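Local coordinates for R-imine reductase (Streptomyces kanamyceticus, PDB 3ZGY), which catalyses the NADPH-dependent, R-selective reduction of an imine substrate, at residues D[205-210]-D[267-272]; D[284-289]-D[297-302]; D[133-138]-D[181-186]. All blocks are in the same frame, centred on the assembly; numbering follows the deposited sequence.

In the fold
Along the chain contact 3 comes first, then contact 1, then contact 2, each closing before the next opens. Contact 3 joins strand 130-136 of the nucleotide-binding sheet to the start of helix 182-209, and contact 1 uses the far end of that same helix, so their centres lie about 36 Å apart. Contacts 1 and 2 both fall in the helical C-terminal domain, on consecutive helices 252-269 and 274-291, with centres about 28 Å apart; the centres of contacts 2 and 3 are about 29 Å apart. None touches another. All three reach the second subunit, as expected where the long interdomain helix and C-terminal helices of two chains pack together in the dimer.

Contact 1: residues D[205-210]-D[267-272]; sequences AALLGT and EFLGVN
Val-271 and Leu-269 meet the C-terminal end of helix 182-209 through Leu-207, Thr-210 and Ala-206, a contact made almost wholly of methyl groups. The branches of Val-271 divide the work: CG2 rests on Leu-207 CD2 at 3.7 Å, while CG1 packs against Thr-210 CG2 at 3.8 Å and lies 3.9 Å from Ala-206 O. Leu-207 CD2 also reaches Leu-269 CD1, 4.0 Å away, the side chains crossing at about a right angle. Leu-269 CD1 lies 3.6 Å from Thr-210 OG1. That hydroxyl is turned back to its own helix: with chi1 at 66° it sits between the backbone N and the carbonyl carbon, and Thr-210 OG1 donates to Leu-207 O over 2.7 Å, nearly in line with the carbonyl (166°). Leu-207 O also accepts from Thr-210 N, and the paired bonds hold the threonine with its methyl against Val-271. Here two helices of the helical C-terminal domain join, away from the cofactor-binding residues. A Schellman motif closes helix 252-269, with Gly-270 at positive phi turning the chain so that Val-271, like Leu-269, points at helix 182-209. Farther out, Ser-266 touches both Leu-207 and Val-271, and Phe-303 of the second subunit packs on Val-271.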
loop_
_atom_site.group_PDB
_atom_site.type_symbol
_atom_site.label_atom_id
_atom_site.label_comp_id
_atom_site.label_asym_id
_atom_site.label_seq_id
_atom_site.Cartn_x
_atom_site.Cartn_y
_atom_site.Cartn_z
ATOM N N ALA D 205 -9.701 9.491 -1.942
ATOM C CA ALA D 205 -10.085 10.448 -2.960
ATOM C C ALA D 205 -11.597 10.649 -2.936
ATOM O O ALA D 205 -12.065 11.735 -3.047
ATOM C CB ALA D 205 -9.595 10.022 -4.356
ATOM N N ALA D 206 -12.362 9.595 -2.763
ATOM C CA ALA D 206 -13.803 9.721 -2.695
ATOM C C ALA D 206 -14.242 10.560 -1.494
ATOM O O ALA D 206 -15.099 11.397 -1.610
ATOM C CB ALA D 206 -14.426 8.362 -2.614
ATOM N N LEU D 207 -13.645 10.324 -0.341
ATOM C CA LEU D 207 -13.985 11.078 0.851
ATOM C C LEU D 207 -13.722 12.555 0.647
ATOM O O LEU D 207 -14.629 13.371 0.807
ATOM C CB LEU D 207 -13.169 10.613 2.023
ATOM C CG LEU D 207 -13.572 9.281 2.589
ATOM C CD1 LEU D 207 -12.496 8.830 3.569
ATOM C CD2 LEU D 207 -14.881 9.381 3.320
ATOM N N LEU D 208 -12.490 12.900 0.257
ATOM C CA LEU D 208 -12.109 14.305 0.037
ATOM C C LEU D 208 -12.839 14.923 -1.145
ATOM O O LEU D 208 -13.110 16.099 -1.164
ATOM C CB LEU D 208 -10.636 14.446 -0.164
ATOM C CG LEU D 208 -9.932 14.156 1.133
ATOM C CD1 LEU D 208 -8.596 13.544 0.824
ATOM C CD2 LEU D 208 -9.759 15.420 1.930
ATOM N N GLY D 209 -13.204 14.114 -2.110
ATOM C CA GLY D 209 -14.014 14.614 -3.187
ATOM C C GLY D 209 -15.327 15.189 -2.713
ATOM O O GLY D 209 -15.841 16.066 -3.347
ATOM N N THR D 210 -15.880 14.714 -1.596
ATOM C CA THR D 210 -17.210 15.169 -1.176
ATOM C C THR D 210 -17.173 16.653 -0.832
ATOM O O THR D 210 -18.202 17.332 -0.904
ATOM C CB THR D 210 -17.768 14.393 0.044
ATOM O OG1 THR D 210 -16.980 14.640 1.232
ATOM C CG2 THR D 210 -17.852 12.926 -0.266
ATOM N N GLU D 267 -20.282 6.323 5.590
ATOM C CA GLU D 267 -21.731 6.111 5.458
ATOM C C GLU D 267 -22.427 7.445 5.321
ATOM O O GLU D 267 -23.133 7.692 4.351
ATOM C CB GLU D 267 -22.283 5.333 6.659
ATOM C CG GLU D 267 -22.137 3.816 6.519
ATOM C CD GLU D 267 -22.399 3.051 7.827
ATOM O OE1 GLU D 267 -22.725 3.687 8.878
ATOM O OE2 GLU D 267 -22.281 1.791 7.792
ATOM N N PHE D 268 -22.144 8.338 6.263
ATOM C CA PHE D 268 -22.749 9.660 6.248
ATOM C C PHE D 268 -22.508 10.484 5.004
ATOM O O PHE D 268 -23.380 11.232 4.633
ATOM C CB PHE D 268 -22.284 10.450 7.436
ATOM C CG PHE D 268 -23.059 11.718 7.647
ATOM C CD1 PHE D 268 -24.355 11.685 8.115
ATOM C CD2 PHE D 268 -22.474 12.947 7.381
ATOM C CE1 PHE D 268 -25.061 12.847 8.311
ATOM C CE2 PHE D 268 -23.174 14.119 7.582
ATOM C CZ PHE D 268 -24.474 14.067 8.036
ATOM N N LEU D 269 -21.339 10.426 4.384
ATOM C CA LEU D 269 -21.102 11.226 3.198
ATOM C C LEU D 269 -21.601 10.520 1.953
ATOM O O LEU D 269 -21.520 11.050 0.836
ATOM C CB LEU D 269 -19.628 11.535 3.059
ATOM C CG LEU D 269 -18.955 12.256 4.235
ATOM C CD1 LEU D 269 -17.476 12.350 3.991
ATOM C CD2 LEU D 269 -19.545 13.643 4.382
ATOM N N GLY D 270 -22.103 9.300 2.134
ATOM C CA GLY D 270 -22.664 8.549 1.030
ATOM C C GLY D 270 -21.630 7.928 0.126
ATOM O O GLY D 270 -21.908 7.673 -1.042
ATOM N N VAL D 271 -20.408 7.761 0.605
ATOM C CA VAL D 271 -19.421 7.068 -0.207
ATOM C C VAL D 271 -19.403 5.637 0.303
ATOM O O VAL D 271 -19.939 5.323 1.349
ATOM C CB VAL D 271 -18.019 7.701 -0.136
ATOM C CG1 VAL D 271 -18.089 9.155 -0.521
ATOM C CG2 VAL D 271 -17.408 7.569 1.250
ATOM N N ASN D 272 -18.802 4.761 -0.455
ATOM C CA ASN D 272 -18.682 3.385 -0.040
ATOM C C ASN D 272 -18.008 3.178 1.299
ATOM O O ASN D 272 -16.951 3.713 1.537
ATOM C CB ASN D 272 -17.881 2.624 -1.084
ATOM C CG ASN D 272 -18.216 1.175 -1.082
ATOM O OD1 ASN D 272 -17.652 0.401 -0.309
ATOM N ND2 ASN D 272 -19.224 0.824 -1.845
#

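Contact 2: residues D[284-289]-D[297-302]; sequences DRAVAD and PALIEQ
Gln-302 folds its side chain across segment 284-289 of helix 274-291: a bend at chi2 (51°) turns the amide onto Arg-285 CB and Ala-286, while chi2 of Leu-299 (73°) sends CD1 to the methyl of Ala-286. The amide carries its oxygen and nitrogen to different places. OE1 lies 3.6 Å from Ala-286 CA and equally near its CB, whereas NE2 lies 3.6 Å from Arg-285 CB. NE2 is also 3.6 Å from Asp-289 OD2, too long for a hydrogen bond, the two side chains approaching from opposite directions with their planes 60° apart. Beside the amide, Leu-299 CD1 packs on Ala-286 CB at 3.5 Å. With alanine in place of this glutamine, a gap is likely to open over Arg-285 CB and Ala-286, and the Asp-289 carboxylate to lose its amide neighbour. The extended chain of Arg-285 carries its guanidinium to a salt bridge with Glu-274 of the second subunit. Within the C-terminal helical domain the contact lays the 3-10 segment 297-299 and short helix 300-304 against helix 274-291. Leu-299 reaches Ile-252 on helix 252-269 and Leu-202 of the second subunit, and Pro-297 rests on Tyr-236 of helix 233-241.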
loop_
_atom_site.group_PDB
_atom_site.type_symbol
_atom_site.label_atom_id
_atom_site.label_comp_id
_atom_site.label_asym_id
_atom_site.label_seq_id
_atom_site.Cartn_x
_atom_site.Cartn_y
_atom_site.Cartn_z
ATOM N N ASP D 284 -12.006 -6.387 15.252
ATOM C CA ASP D 284 -12.940 -6.928 16.228
ATOM C C ASP D 284 -12.526 -8.332 16.643
ATOM O O ASP D 284 -12.498 -8.664 17.829
ATOM C CB ASP D 284 -14.382 -6.945 15.674
ATOM C CG ASP D 284 -15.077 -5.571 15.761
ATOM O OD1 ASP D 284 -14.637 -4.675 16.556
ATOM O OD2 ASP D 284 -16.061 -5.399 14.999
ATOM N N ARG D 285 -12.248 -9.161 15.647
ATOM C CA ARG D 285 -11.814 -10.528 15.888
ATOM C C ARG D 285 -10.587 -10.577 16.794
ATOM O O ARG D 285 -10.530 -11.373 17.721
ATOM C CB ARG D 285 -11.454 -11.174 14.595
ATOM C CG ARG D 285 -12.622 -11.353 13.674
ATOM C CD ARG D 285 -12.194 -12.114 12.431
ATOM N NE ARG D 285 -13.157 -11.897 11.369
ATOM C CZ ARG D 285 -12.947 -12.095 10.067
ATOM N NH1 ARG D 285 -11.780 -12.512 9.590
ATOM N NH2 ARG D 285 -13.939 -11.843 9.226
ATOM N N ALA D 286 -9.615 -9.704 16.565
ATOM C CA ALA D 286 -8.450 -9.715 17.421
ATOM C C ALA D 286 -8.848 -9.382 18.857
ATOM O O ALA D 286 -8.274 -9.932 19.812
ATOM C CB ALA D 286 -7.384 -8.746 16.924
ATOM N N VAL D 287 -9.821 -8.477 18.999
ATOM C CA VAL D 287 -10.218 -8.012 20.322
ATOM C C VAL D 287 -10.888 -9.171 21.043
ATOM O O VAL D 287 -10.575 -9.442 22.203
ATOM C CB VAL D 287 -11.106 -6.755 20.243
ATOM C CG1 VAL D 287 -11.989 -6.608 21.474
ATOM C CG2 VAL D 287 -10.220 -5.526 20.079
ATOM N N ALA D 288 -11.751 -9.863 20.299
ATOM C CA ALA D 288 -12.447 -11.055 20.755
ATOM C C ALA D 288 -11.537 -12.239 21.096
ATOM O O ALA D 288 -12.002 -13.167 21.716
ATOM C CB ALA D 288 -13.477 -11.507 19.710
ATOM N N ASP D 289 -10.290 -12.256 20.650
ATOM C CA ASP D 289 -9.350 -13.304 21.041
ATOM C C ASP D 289 -8.442 -12.729 22.095
ATOM O O ASP D 289 -7.347 -13.216 22.299
ATOM C CB ASP D 289 -8.496 -13.771 19.848
ATOM C CG ASP D 289 -9.312 -14.459 18.769
ATOM O OD1 ASP D 289 -10.552 -14.584 18.935
ATOM O OD2 ASP D 289 -8.698 -14.852 17.743
ATOM N N PRO D 297 0.331 -5.530 14.914
ATOM C CA PRO D 297 0.824 -6.757 14.285
ATOM C C PRO D 297 0.250 -8.046 14.820
ATOM O O PRO D 297 0.386 -9.070 14.188
ATOM C CB PRO D 297 2.328 -6.697 14.533
ATOM C CG PRO D 297 2.623 -5.239 14.611
ATOM C CD PRO D 297 1.445 -4.652 15.324
ATOM N N ALA D 298 -0.391 -8.018 15.972
ATOM C CA ALA D 298 -1.077 -9.208 16.455
ATOM C C ALA D 298 -2.187 -9.632 15.533
ATOM O O ALA D 298 -2.719 -10.726 15.663
ATOM C CB ALA D 298 -1.646 -8.947 17.819
ATOM N N LEU D 299 -2.565 -8.768 14.611
ATOM C CA LEU D 299 -3.568 -9.132 13.649
ATOM C C LEU D 299 -3.068 -10.172 12.629
ATOM O O LEU D 299 -3.869 -10.697 11.855
ATOM C CB LEU D 299 -4.081 -7.905 12.908
ATOM C CG LEU D 299 -5.502 -7.490 13.251
ATOM C CD1 LEU D 299 -5.542 -6.874 14.633
ATOM C CD2 LEU D 299 -5.983 -6.482 12.242
ATOM N N ILE D 300 -1.766 -10.454 12.605
ATOM C CA ILE D 300 -1.247 -11.517 11.740
ATOM C C ILE D 300 -1.991 -12.835 12.012
ATOM O O ILE D 300 -2.187 -13.631 11.084
ATOM C CB ILE D 300 0.292 -11.685 11.878
ATOM C CG1 ILE D 300 0.848 -12.657 10.850
ATOM C CG2 ILE D 300 0.686 -12.186 13.261
ATOM C CD1 ILE D 300 0.984 -12.073 9.471
ATOM N N GLU D 301 -2.436 -13.066 13.248
ATOM C CA GLU D 301 -3.251 -14.275 13.566
ATOM C C GLU D 301 -4.568 -14.353 12.811
ATOM O O GLU D 301 -5.017 -15.420 12.415
ATOM C CB GLU D 301 -3.481 -14.377 15.054
ATOM C CG GLU D 301 -2.165 -14.730 15.749
ATOM C CD GLU D 301 -2.225 -14.704 17.266
ATOM O OE1 GLU D 301 -3.335 -14.585 17.824
ATOM O OE2 GLU D 301 -1.155 -14.820 17.899
ATOM N N GLN D 302 -5.146 -13.200 12.532
ATOM C CA GLN D 302 -6.346 -13.130 11.724
ATOM C C GLN D 302 -6.064 -13.471 10.279
ATOM O O GLN D 302 -6.863 -14.134 9.618
ATOM C CB GLN D 302 -6.924 -11.728 11.820
ATOM C CG GLN D 302 -8.038 -11.603 12.820
ATOM C CD GLN D 302 -7.692 -12.149 14.193
ATOM O OE1 GLN D 302 -6.767 -11.682 14.875
ATOM N NE2 GLN D 302 -8.464 -13.124 14.622
#

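Contact 3: residues D[133-138]-D[181-186]; sequences DGAILA and GLASLY
Gly-134 and Ala-183 bring their backbones closest, with CA atoms 5.2 Å apart where strand 133-136 runs past the N-terminal part of helix 182-209. The axes of strand 133-136 and segment 182-186 approach to 6.9 Å and point in much the same direction, 24° apart. Small residues permit this: Ala-183 CB is set over the strand backbone, 3.7 Å from Asp-133 O and 3.8 Å from Gly-134 CA. One residue farther along the strand, Ala-135 CB lies 3.9 Å from Ala-183 O. The strand belongs to the Rossmann-type sheet of the nucleotide-binding domain and the helix leads into the C-terminal domain, so the contact lies at their junction. Ala-135 is about 5 Å, side chain to side chain, from Ser-111, which binds NADP(+) in a complex of this protein, no cofactor being bound to this chain. Asp-133 and Ser-184 face each other less closely, OD1 to OG being 4.1 Å. The aspartate's CG stands opposite its backbone N (chi1 -164°), directing the carboxylate toward the helix; its OD2 is hydrogen-bonded to the hydroxyls of Tyr-86 and Tyr-131, and Ser-184 OG instead to Gly-112 O. Ser-153 OG, on adjoining strand 150-153, is hydrogen-bonded to both Asp-133 O and Ala-183 N.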
loop_
_atom_site.group_PDB
_atom_site.type_symbol
_atom_site.label_atom_id
_atom_site.label_comp_id
_atom_site.label_asym_id
_atom_site.label_seq_id
_atom_site.Cartn_x
_atom_site.Cartn_y
_atom_site.Cartn_z
ATOM N N ASP D 133 11.552 -21.201 -11.421
ATOM C CA ASP D 133 10.265 -20.615 -11.583
ATOM C C ASP D 133 10.394 -19.216 -11.174
ATOM O O ASP D 133 10.961 -18.907 -10.112
ATOM C CB ASP D 133 9.226 -21.317 -10.769
ATOM C CG ASP D 133 7.842 -20.958 -11.225
ATOM O OD1 ASP D 133 7.364 -19.850 -10.788
ATOM O OD2 ASP D 133 7.241 -21.780 -11.980
ATOM N N GLY D 134 9.904 -18.331 -12.026
ATOM C CA GLY D 134 9.920 -16.895 -11.673
ATOM C C GLY D 134 8.672 -16.091 -11.910
ATOM O O GLY D 134 7.620 -16.607 -12.347
ATOM N N ALA D 135 8.815 -14.812 -11.637
ATOM C CA ALA D 135 7.722 -13.829 -11.766
ATOM C C ALA D 135 8.296 -12.439 -12.070
ATOM O O ALA D 135 9.372 -12.068 -11.574
ATOM C CB ALA D 135 6.963 -13.768 -10.463
ATOM N N ILE D 136 7.607 -11.709 -12.916
ATOM C CA ILE D 136 8.040 -10.369 -13.314
ATOM C C ILE D 136 7.187 -9.328 -12.677
ATOM O O ILE D 136 6.018 -9.306 -12.912
ATOM C CB ILE D 136 7.906 -10.184 -14.820
ATOM C CG1 ILE D 136 8.730 -11.356 -15.430
ATOM C CG2 ILE D 136 8.394 -8.805 -15.200
ATOM C CD1 ILE D 136 8.991 -11.445 -16.922
ATOM N N LEU D 137 7.780 -8.448 -11.905
ATOM C CA LEU D 137 7.024 -7.388 -11.232
ATOM C C LEU D 137 7.319 -6.029 -11.840
ATOM O O LEU D 137 7.726 -5.119 -11.162
ATOM C CB LEU D 137 7.396 -7.378 -9.755
ATOM C CG LEU D 137 6.727 -8.478 -8.930
ATOM C CD1 LEU D 137 6.910 -9.849 -9.552
ATOM C CD2 LEU D 137 7.310 -8.455 -7.530
ATOM N N ALA D 138 7.130 -5.916 -13.133
ATOM C CA ALA D 138 7.467 -4.710 -13.814
ATOM C C ALA D 138 6.867 -4.857 -15.160
ATOM O O ALA D 138 6.422 -5.928 -15.525
ATOM C CB ALA D 138 8.971 -4.542 -13.940
ATOM N N GLY D 181 8.304 -22.437 -5.189
ATOM C CA GLY D 181 7.077 -21.675 -5.007
ATOM C C GLY D 181 7.268 -20.229 -4.620
ATOM O O GLY D 181 6.308 -19.460 -4.652
ATOM N N LEU D 182 8.481 -19.848 -4.251
ATOM C CA LEU D 182 8.687 -18.544 -3.656
ATOM C C LEU D 182 8.358 -17.378 -4.568
ATOM O O LEU D 182 7.763 -16.373 -4.140
ATOM C CB LEU D 182 10.115 -18.388 -3.156
ATOM C CG LEU D 182 10.506 -19.276 -1.958
ATOM C CD1 LEU D 182 12.002 -19.097 -1.712
ATOM C CD2 LEU D 182 9.739 -18.897 -0.708
ATOM N N ALA D 183 8.775 -17.444 -5.817
ATOM C CA ALA D 183 8.534 -16.299 -6.677
ATOM C C ALA D 183 7.015 -15.993 -6.767
ATOM O O ALA D 183 6.645 -14.849 -6.701
ATOM C CB ALA D 183 9.125 -16.520 -8.027
ATOM N N SER D 184 6.173 -17.019 -6.804
ATOM C CA SER D 184 4.697 -16.863 -6.840
ATOM C C SER D 184 4.173 -16.218 -5.579
ATOM O O SER D 184 3.340 -15.364 -5.620
ATOM C CB SER D 184 4.015 -18.238 -7.039
ATOM O OG SER D 184 4.191 -18.730 -8.376
ATOM N N LEU D 185 4.694 -16.643 -4.449
ATOM C CA LEU D 185 4.346 -16.071 -3.179
ATOM C C LEU D 185 4.785 -14.638 -2.993
ATOM O O LEU D 185 4.052 -13.839 -2.429
ATOM C CB LEU D 185 4.961 -16.930 -2.094
ATOM C CG LEU D 185 4.140 -18.097 -1.516
ATOM C CD1 LEU D 185 3.006 -18.549 -2.397
ATOM C CD2 LEU D 185 5.062 -19.250 -1.176
ATOM N N TYR D 186 5.977 -14.292 -3.451
ATOM C CA TYR D 186 6.442 -12.887 -3.388
ATOM C C TYR D 186 5.599 -12.001 -4.303
ATOM O O TYR D 186 5.281 -10.887 -3.963
ATOM C CB TYR D 186 7.894 -12.767 -3.833
ATOM C CG TYR D 186 8.877 -12.905 -2.713
ATOM C CD1 TYR D 186 9.271 -14.139 -2.269
ATOM C CD2 TYR D 186 9.451 -11.794 -2.105
ATOM C CE1 TYR D 186 10.174 -14.266 -1.217
ATOM C CE2 TYR D 186 10.357 -11.925 -1.048
ATOM C CZ TYR D 186 10.730 -13.171 -0.634
ATOM O OH TYR D 186 11.626 -13.346 0.404
#